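PDB 1IUG: putative aspartate aminotransferase from Thermus thermophilus, which probably transfers amino groups between amino acids and 2-oxo acids, using a covalently held pyridoxal 5'-phosphate cofactor. Local coordinates for residues Tyr106-Thr111 with Gly314-Lys319; Ser130-Gly135 with Val320-Leu325; Leu164-Val169 with Phe280-Ala285. One frame throughout, in Å; residues are numbered along the deposited sequence.

Contact 1 (Tyr106-Thr111 with Gly314-Lys319); sequences YPYGDT and GPLKGK
The ring of Y108 lies with one face against P315, whose CD sits 3.6 Å from Y108 CZ. This CD is a CH-pi partner: it stands 3.9 Å from the centroid of the Y108 ring and 22° off its normal, displaced toward the hydroxyl end, with Y108 CE1 and OH also near it. The two side chains cross at about a right angle, so the proline presents its CD corner to the aromatic face. L316 meets the other end of the ring. Its CG approaches Y108 CD1 obliquely at 3.9 Å, while its CD1 lies in the ring plane at the edge and also packs on Y108 CB. The tyrosine reaches both residues because its CG is anti to its own carbonyl carbon (chi1 -87°).

Y108 projects from the second position of a type II beta turn, P107 to D110, closed by D110 N to P107 O at 2.9 Å. G109 follows with a positive phi that suits glycine. The turn belongs to the loop after strand 100-105, at the edge of the seven-stranded mixed sheet of this class-V family aminotransferase, which has the fold-type I architecture; P315 and L316 form a short 3-10 segment between strands 307-311 and 320-323 of the smaller sheet. Apolar packing thus joins these two loops. Replacing Y108 by an alanine would probably leave P315 CD without its aromatic face and open a gap beside L316. Farther along the turn, D110 makes a salt bridge with K278, while the Y108 side chain also touches T134.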
loop_
_atom_site.group_PDB
_atom_site.type_symbol
_atom_site.label_atom_id
_atom_site.label_comp_id
_atom_site.label_asym_id
_atom_site.label_seq_id
_atom_site.Cartn_x
_atom_site.Cartn_y
_atom_site.Cartn_z
ATOM N N TYR A 106 -16.314 -26.632 -0.121
ATOM C CA TYR A 106 -15.985 -27.567 0.942
ATOM C C TYR A 106 -16.449 -26.950 2.246
ATOM O O TYR A 106 -16.500 -25.726 2.378
ATOM C CB TYR A 106 -14.477 -27.800 1.031
ATOM C CG TYR A 106 -13.893 -28.529 -0.144
ATOM C CD1 TYR A 106 -13.484 -27.836 -1.277
ATOM C CD2 TYR A 106 -13.747 -29.915 -0.125
ATOM C CE1 TYR A 106 -12.945 -28.499 -2.365
ATOM C CE2 TYR A 106 -13.209 -30.589 -1.204
ATOM C CZ TYR A 106 -12.808 -29.874 -2.322
ATOM O OH TYR A 106 -12.246 -30.524 -3.392
ATOM N N PRO A 107 -16.853 -27.786 3.212
ATOM C CA PRO A 107 -17.300 -27.254 4.502
ATOM C C PRO A 107 -16.128 -26.521 5.160
ATOM O O PRO A 107 -14.984 -26.981 5.078
ATOM C CB PRO A 107 -17.648 -28.521 5.282
ATOM C CG PRO A 107 -18.102 -29.463 4.208
ATOM C CD PRO A 107 -17.075 -29.241 3.130
ATOM N N TYR A 108 -16.398 -25.365 5.760
ATOM C CA TYR A 108 -15.350 -24.606 6.434
ATOM C C TYR A 108 -14.671 -25.513 7.457
ATOM O O TYR A 108 -15.331 -26.108 8.309
ATOM C CB TYR A 108 -15.927 -23.359 7.118
ATOM C CG TYR A 108 -16.026 -22.132 6.226
ATOM C CD1 TYR A 108 -15.705 -20.865 6.718
ATOM C CD2 TYR A 108 -16.451 -22.232 4.899
ATOM C CE1 TYR A 108 -15.807 -19.727 5.915
ATOM C CE2 TYR A 108 -16.556 -21.095 4.085
ATOM C CZ TYR A 108 -16.234 -19.849 4.603
ATOM O OH TYR A 108 -16.353 -18.724 3.818
ATOM N N GLY A 109 -13.356 -25.657 7.325
ATOM C CA GLY A 109 -12.599 -26.512 8.222
ATOM C C GLY A 109 -11.961 -27.649 7.446
ATOM O O GLY A 109 -11.010 -28.281 7.913
ATOM N N ASP A 110 -12.496 -27.909 6.255
ATOM C CA ASP A 110 -11.996 -28.965 5.376
ATOM C C ASP A 110 -11.024 -28.418 4.335
ATOM O O ASP A 110 -10.890 -27.206 4.168
ATOM C CB ASP A 110 -13.159 -29.663 4.656
ATOM C CG ASP A 110 -13.951 -30.585 5.567
ATOM O OD1 ASP A 110 -14.179 -30.230 6.746
ATOM O OD2 ASP A 110 -14.358 -31.669 5.096
ATOM N N THR A 111 -10.333 -29.329 3.658
ATOM C CA THR A 111 -9.379 -28.974 2.611
ATOM C C THR A 111 -9.617 -29.879 1.404
ATOM O O THR A 111 -10.151 -30.981 1.539
ATOM C CB THR A 111 -7.907 -29.128 3.080
ATOM O OG1 THR A 111 -7.688 -30.458 3.564
ATOM C CG2 THR A 111 -7.580 -28.126 4.177
ATOM N N GLY A 314 -18.165 -15.559 7.814
ATOM C CA GLY A 314 -19.062 -16.350 6.984
ATOM C C GLY A 314 -19.909 -17.304 7.815
ATOM O O GLY A 314 -20.494 -16.890 8.816
ATOM N N PRO A 315 -19.981 -18.592 7.437
ATOM C CA PRO A 315 -20.757 -19.623 8.141
ATOM C C PRO A 315 -20.331 -19.847 9.594
ATOM O O PRO A 315 -21.094 -20.399 10.392
ATOM C CB PRO A 315 -20.494 -20.873 7.301
ATOM C CG PRO A 315 -20.300 -20.320 5.928
ATOM C CD PRO A 315 -19.415 -19.131 6.190
ATOM N N LEU A 316 -19.107 -19.440 9.927
ATOM C CA LEU A 316 -18.579 -19.604 11.279
ATOM C C LEU A 316 -18.785 -18.373 12.161
ATOM O O LEU A 316 -18.381 -18.357 13.327
ATOM C CB LEU A 316 -17.093 -19.966 11.226
ATOM C CG LEU A 316 -16.720 -21.250 10.485
ATOM C CD1 LEU A 316 -15.221 -21.458 10.570
ATOM C CD2 LEU A 316 -17.456 -22.438 11.087
ATOM N N LYS A 317 -19.414 -17.346 11.595
ATOM C CA LYS A 317 -19.696 -16.098 12.304
ATOM C C LYS A 317 -20.562 -16.420 13.527
ATOM O O LYS A 317 -21.648 -16.990 13.400
ATOM C CB LYS A 317 -20.429 -15.140 11.352
ATOM C CG LYS A 317 -20.293 -13.641 11.629
ATOM C CD LYS A 317 -20.820 -13.228 12.995
ATOM C CE LYS A 317 -20.686 -11.721 13.241
ATOM N NZ LYS A 317 -20.077 -10.961 12.107
ATOM N N GLY A 318 -20.049 -16.091 14.709
ATOM C CA GLY A 318 -20.773 -16.351 15.941
ATOM C C GLY A 318 -20.688 -17.784 16.449
ATOM O O GLY A 318 -21.198 -18.089 17.528
ATOM N N LYS A 319 -20.020 -18.657 15.697
ATOM C CA LYS A 319 -19.884 -20.060 16.073
ATOM C C LYS A 319 -18.504 -20.456 16.612
ATOM O O LYS A 319 -18.374 -21.485 17.278
ATOM C CB LYS A 319 -20.206 -20.965 14.874
ATOM C CG LYS A 319 -21.652 -20.949 14.399
ATOM C CD LYS A 319 -22.601 -21.398 15.503
ATOM C CE LYS A 319 -24.070 -21.412 15.061
ATOM N NZ LYS A 319 -24.289 -20.988 13.646
#

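Contact 2 (Ser130-Gly135 with Val320-Leu325)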
loop_
_atom_site.group_PDB
_atom_site.type_symbol
_atom_site.label_atom_id
_atom_site.label_comp_id
_atom_site.label_asym_id
_atom_site.label_seq_id
_atom_site.Cartn_x
_atom_site.Cartn_y
_atom_site.Cartn_z
ATOM N N SER A 130 -2.591 -21.793 3.857
ATOM C CA SER A 130 -3.078 -21.740 5.224
ATOM C C SER A 130 -4.344 -20.882 5.242
ATOM O O SER A 130 -4.283 -19.663 5.058
ATOM C CB SER A 130 -2.003 -21.154 6.139
ATOM O OG SER A 130 -2.505 -20.939 7.444
ATOM N N GLU A 131 -5.495 -21.540 5.376
ATOM C CA GLU A 131 -6.785 -20.856 5.410
ATOM C C GLU A 131 -6.979 -20.332 6.830
ATOM O O GLU A 131 -7.538 -21.010 7.698
ATOM C CB GLU A 131 -7.909 -21.824 5.000
ATOM C CG GLU A 131 -9.317 -21.223 4.997
ATOM C CD GLU A 131 -9.426 -19.939 4.183
ATOM O OE1 GLU A 131 -9.533 -20.016 2.939
ATOM O OE2 GLU A 131 -9.417 -18.847 4.789
ATOM N N THR A 132 -6.495 -19.116 7.053
ATOM C CA THR A 132 -6.543 -18.467 8.359
ATOM C C THR A 132 -7.914 -18.405 9.035
ATOM O O THR A 132 -8.007 -18.474 10.268
ATOM C CB THR A 132 -5.957 -17.050 8.276
ATOM O OG1 THR A 132 -4.822 -17.063 7.399
ATOM C CG2 THR A 132 -5.508 -16.588 9.652
ATOM N N SER A 133 -8.969 -18.292 8.232
ATOM C CA SER A 133 -10.329 -18.215 8.754
ATOM C C SER A 133 -10.776 -19.499 9.447
ATOM O O SER A 133 -11.595 -19.461 10.367
ATOM C CB SER A 133 -11.311 -17.864 7.635
ATOM O OG SER A 133 -11.411 -18.910 6.683
ATOM N N THR A 134 -10.218 -20.632 9.032
ATOM C CA THR A 134 -10.600 -21.909 9.629
ATOM C C THR A 134 -9.469 -22.598 10.389
ATOM O O THR A 134 -9.721 -23.447 11.249
ATOM C CB THR A 134 -11.134 -22.878 8.561
ATOM O OG1 THR A 134 -10.063 -23.266 7.693
ATOM C CG2 THR A 134 -12.232 -22.209 7.735
ATOM N N GLY A 135 -8.233 -22.213 10.082
ATOM C CA GLY A 135 -7.073 -22.815 10.720
ATOM C C GLY A 135 -6.635 -24.060 9.971
ATOM O O GLY A 135 -5.822 -24.844 10.466
ATOM N N VAL A 320 -17.476 -19.662 16.312
ATOM C CA VAL A 320 -16.109 -19.984 16.741
ATOM C C VAL A 320 -15.266 -18.796 17.220
ATOM O O VAL A 320 -15.688 -17.642 17.134
ATOM C CB VAL A 320 -15.305 -20.656 15.583
ATOM C CG1 VAL A 320 -16.024 -21.887 15.045
ATOM C CG2 VAL A 320 -15.046 -19.653 14.463
ATOM N N PHE A 321 -14.076 -19.107 17.738
ATOM C CA PHE A 321 -13.137 -18.087 18.188
ATOM C C PHE A 321 -11.735 -18.497 17.805
ATOM O O PHE A 321 -11.479 -19.691 17.623
ATOM C CB PHE A 321 -13.255 -17.790 19.675
ATOM C CG PHE A 321 -12.728 -18.823 20.610
ATOM C CD1 PHE A 321 -11.487 -18.680 21.217
ATOM C CD2 PHE A 321 -13.512 -19.922 20.942
ATOM C CE1 PHE A 321 -11.033 -19.612 22.143
ATOM C CE2 PHE A 321 -13.069 -20.861 21.868
ATOM C CZ PHE A 321 -11.827 -20.705 22.470
ATOM N N ARG A 322 -10.809 -17.556 17.673
ATOM C CA ARG A 322 -9.472 -17.916 17.277
ATOM C C ARG A 322 -8.422 -17.198 18.024
ATOM O O ARG A 322 -8.521 -16.037 18.405
ATOM C CB ARG A 322 -9.285 -17.735 15.781
ATOM C CG ARG A 322 -10.154 -18.694 14.978
ATOM C CD ARG A 322 -10.107 -18.364 13.510
ATOM N NE ARG A 322 -10.809 -17.119 13.259
ATOM C CZ ARG A 322 -10.365 -16.171 12.421
ATOM N NH1 ARG A 322 -9.239 -16.353 11.755
ATOM N NH2 ARG A 322 -11.064 -15.054 12.272
ATOM N N LEU A 323 -7.407 -17.991 18.223
ATOM C CA LEU A 323 -6.247 -17.631 18.975
ATOM C C LEU A 323 -5.005 -17.814 18.157
ATOM O O LEU A 323 -4.877 -18.774 17.402
ATOM C CB LEU A 323 -6.160 -18.462 20.255
ATOM C CG LEU A 323 -7.261 -18.256 21.303
ATOM C CD1 LEU A 323 -7.075 -19.222 22.465
ATOM C CD2 LEU A 323 -7.286 -16.819 21.800
ATOM N N SER A 324 -4.060 -16.884 18.279
ATOM C CA SER A 324 -2.808 -16.992 17.534
ATOM C C SER A 324 -1.573 -16.398 18.209
ATOM O O SER A 324 -1.572 -15.244 18.648
ATOM C CB SER A 324 -2.970 -16.371 16.148
ATOM O OG SER A 324 -1.786 -16.517 15.382
ATOM N N LEU A 325 -0.512 -17.200 18.254
ATOM C CA LEU A 325 0.763 -16.792 18.830
ATOM C C LEU A 325 1.766 -16.574 17.701
ATOM O O LEU A 325 2.976 -16.672 17.902
ATOM C CB LEU A 325 1.279 -17.861 19.794
ATOM C CG LEU A 325 0.611 -17.874 21.169
ATOM C CD1 LEU A 325 0.949 -19.144 21.935
ATOM C CD2 LEU A 325 1.053 -16.638 21.934
#
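Polar contact between the segments comes from R322, whose NH1 donates to the backbone carbonyl T132 O at 2.9 Å. The bond is weak, with an N-H...O angle of 125°, and the oxygen sits at the edge of the guanidinium, near its plane. A stronger partner lies outside: R322 NH2 is hydrogen-bonded to G311 O on the neighbouring strand, so two backbone carbonyls help to fix the rotation of the planar group.

Van der Waals packing is made by the same side chain. R322 CD rests 3.6 Å from S133 O, and S133 CA covers one face of the guanidinium, while T132 CG2 stays farther off, 4.3 Å from R322 NH1. The arginine leaves strand 320-323 with CG anti to its carbonyl carbon (chi1 -65°) and bends at chi3 (-70°), which brings the guanidinium alongside the 132-133 backbone.

R322 is the predicted substrate-binding residue, and its position fits the fold-type I aminotransferase plan, in which an arginine of the smaller domain receives the substrate carboxylate close to the cofactor. T132 links this contact to the cofactor itself: its OG1 is hydrogen-bonded to O3 of the pyridoxal phosphate-lysine at position 185, and also to T162.

Hydrogen bonds within 130-135 shape the turn that offers T132 O. E131 is the centre of an inverse gamma turn. T134 N donates to E131 O at 3.0 Å. G135 N donates to E131 O as well, at 2.8 Å. S133 OG donates to E131 OE2 at 2.8 Å, meeting that oxygen from above the carboxylate plane; F86 N also binds OE2, and S87 N binds E131 OE1.

Contact 3 (Leu164-Val169 with Phe280-Ala285); sequences LLVGEV and FSPAVA
V166 CG1 presses into the backbone between P282 and A283, coming 3.6 Å from A283 N and 3.7 Å from P282 C. The same methyl lies 3.9 Å from P282 CB and equally far from A283 CB, so a single branch of the valine spans both residues. It is placed there by a chi1 of 178°, which sets CG1 opposite the backbone nitrogen and lets it reach forward to the facing segment. A looser approach comes from the main chain: P282 CB is 4.0 Å from V166 O, and the pyrrolidine ring comes near the same oxygen through CG as well, a little farther off.

The surface that receives the methyl is a type I beta turn running from S281 to V284, with P282 and A283 at its two central positions. Within it, A283 N donates weakly to S281 OG at 3.3 Å, at an angle of 165°. S281 OG is in turn hydrogen-bonded to S130 OG, and the backbone of S281 pairs with G135, so the start of the turn is tied to the 130-135 segment. At its third position A283 O accepts from S324 OG, and the chain then enters strand 285-288 of the smaller sheet.

V166 itself also touches M326. The contact joins the loop after strand 155-159 of the larger sheet to the approach of strand 285-288. Between these two segments cohesion is apolar and steric, carried mainly by one methyl, whereas the polar bonds of the turn include those to S130, G135, S324 and N261.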
loop_
_atom_site.group_PDB
_atom_site.type_symbol
_atom_site.label_atom_id
_atom_site.label_comp_id
_atom_site.label_asym_id
_atom_site.label_seq_id
_atom_site.Cartn_x
_atom_site.Cartn_y
_atom_site.Cartn_z
ATOM N N LEU A 164 4.046 -18.423 5.107
ATOM C CA LEU A 164 5.409 -17.903 4.987
ATOM C C LEU A 164 5.963 -17.560 6.370
ATOM O O LEU A 164 5.388 -16.738 7.080
ATOM C CB LEU A 164 5.445 -16.652 4.102
ATOM C CG LEU A 164 6.839 -16.053 3.857
ATOM C CD1 LEU A 164 7.661 -16.989 2.987
ATOM C CD2 LEU A 164 6.728 -14.691 3.203
ATOM N N LEU A 165 7.072 -18.205 6.736
ATOM C CA LEU A 165 7.744 -18.005 8.029
ATOM C C LEU A 165 6.947 -18.541 9.224
ATOM O O LEU A 165 7.249 -18.240 10.380
ATOM C CB LEU A 165 8.090 -16.528 8.249
ATOM C CG LEU A 165 9.573 -16.236 8.489
ATOM C CD1 LEU A 165 10.359 -16.514 7.224
ATOM C CD2 LEU A 165 9.762 -14.794 8.925
ATOM N N VAL A 166 5.930 -19.338 8.929
ATOM C CA VAL A 166 5.090 -19.936 9.956
ATOM C C VAL A 166 5.249 -21.448 9.829
ATOM O O VAL A 166 5.414 -22.149 10.820
ATOM C CB VAL A 166 3.610 -19.528 9.763
ATOM C CG1 VAL A 166 2.736 -20.199 10.796
ATOM C CG2 VAL A 166 3.472 -18.023 9.870
ATOM N N GLY A 167 5.243 -21.918 8.586
ATOM C CA GLY A 167 5.407 -23.327 8.288
ATOM C C GLY A 167 6.330 -23.474 7.090
ATOM O O GLY A 167 6.812 -22.477 6.543
ATOM N N GLU A 168 6.597 -24.713 6.693
ATOM C CA GLU A 168 7.462 -24.992 5.551
ATOM C C GLU A 168 6.803 -24.571 4.248
ATOM O O GLU A 168 5.631 -24.878 4.008
ATOM C CB GLU A 168 7.796 -26.484 5.481
ATOM C CG GLU A 168 8.797 -26.964 6.527
ATOM C CD GLU A 168 10.216 -26.470 6.271
ATOM O OE1 GLU A 168 11.030 -26.500 7.219
ATOM O OE2 GLU A 168 10.527 -26.066 5.125
ATOM N N VAL A 169 7.560 -23.862 3.417
ATOM C CA VAL A 169 7.071 -23.403 2.121
ATOM C C VAL A 169 8.173 -23.472 1.062
ATOM O O VAL A 169 9.365 -23.478 1.379
ATOM C CB VAL A 169 6.539 -21.931 2.172
ATOM C CG1 VAL A 169 5.338 -21.815 3.102
ATOM C CG2 VAL A 169 7.647 -20.970 2.596
ATOM N N PHE A 280 -4.070 -29.162 10.618
ATOM C CA PHE A 280 -3.718 -27.987 11.397
ATOM C C PHE A 280 -2.594 -27.106 10.877
ATOM O O PHE A 280 -1.489 -27.575 10.605
ATOM C CB PHE A 280 -3.434 -28.396 12.845
ATOM C CG PHE A 280 -4.544 -29.186 13.473
ATOM C CD1 PHE A 280 -4.662 -30.555 13.235
ATOM C CD2 PHE A 280 -5.490 -28.562 14.276
ATOM C CE1 PHE A 280 -5.712 -31.288 13.785
ATOM C CE2 PHE A 280 -6.542 -29.282 14.832
ATOM C CZ PHE A 280 -6.655 -30.648 14.586
ATOM N N SER A 281 -2.908 -25.825 10.722
ATOM C CA SER A 281 -1.943 -24.824 10.293
ATOM C C SER A 281 -1.355 -24.243 11.576
ATOM O O SER A 281 -2.080 -24.012 12.545
ATOM C CB SER A 281 -2.638 -23.711 9.512
ATOM O OG SER A 281 -1.754 -22.629 9.290
ATOM N N PRO A 282 -0.034 -24.008 11.605
ATOM C CA PRO A 282 0.619 -23.451 12.793
ATOM C C PRO A 282 0.330 -21.956 12.995
ATOM O O PRO A 282 0.753 -21.370 13.986
ATOM C CB PRO A 282 2.111 -23.666 12.503
ATOM C CG PRO A 282 2.143 -24.686 11.375
ATOM C CD PRO A 282 0.955 -24.317 10.559
ATOM N N ALA A 283 -0.392 -21.349 12.056
ATOM C CA ALA A 283 -0.699 -19.919 12.109
ATOM C C ALA A 283 -1.790 -19.488 13.079
ATOM O O ALA A 283 -1.797 -18.342 13.532
ATOM C CB ALA A 283 -1.036 -19.411 10.711
ATOM N N VAL A 284 -2.711 -20.390 13.398
ATOM C CA VAL A 284 -3.818 -20.041 14.282
ATOM C C VAL A 284 -4.499 -21.281 14.850
ATOM O O VAL A 284 -4.403 -22.367 14.276
ATOM C CB VAL A 284 -4.862 -19.179 13.495
ATOM C CG1 VAL A 284 -5.364 -19.940 12.280
ATOM C CG2 VAL A 284 -6.024 -18.752 14.385
ATOM N N ALA A 285 -5.117 -21.127 16.020
ATOM C CA ALA A 285 -5.855 -22.207 16.673
ATOM C C ALA A 285 -7.331 -21.809 16.666
ATOM O O ALA A 285 -7.719 -20.806 17.277
ATOM C CB ALA A 285 -5.363 -22.411 18.103
#

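Overall arrangement
From the N terminus, the chain first passes residues 106-111, beyond edge strand 100-105 of the large sheet, then 130-135, and then the loop residues 164-169. It returns through 280-285, which closes the loop of contact 3, before 314-319 closes contact 1 and 320-325 closes contact 2. Contacts 1 and 2 therefore cross, and contact 3 falls within both of their loops. Contacts 1 and 2 touch where T134 packs on G109; contacts 2 and 3 adjoin, with centres 10 Å apart. Contacts 1 and 3 join loops that follow strands of the seven-stranded sheet to loops beside the five-stranded one, while contact 2 reaches strand 320-323 of the smaller sheet itself.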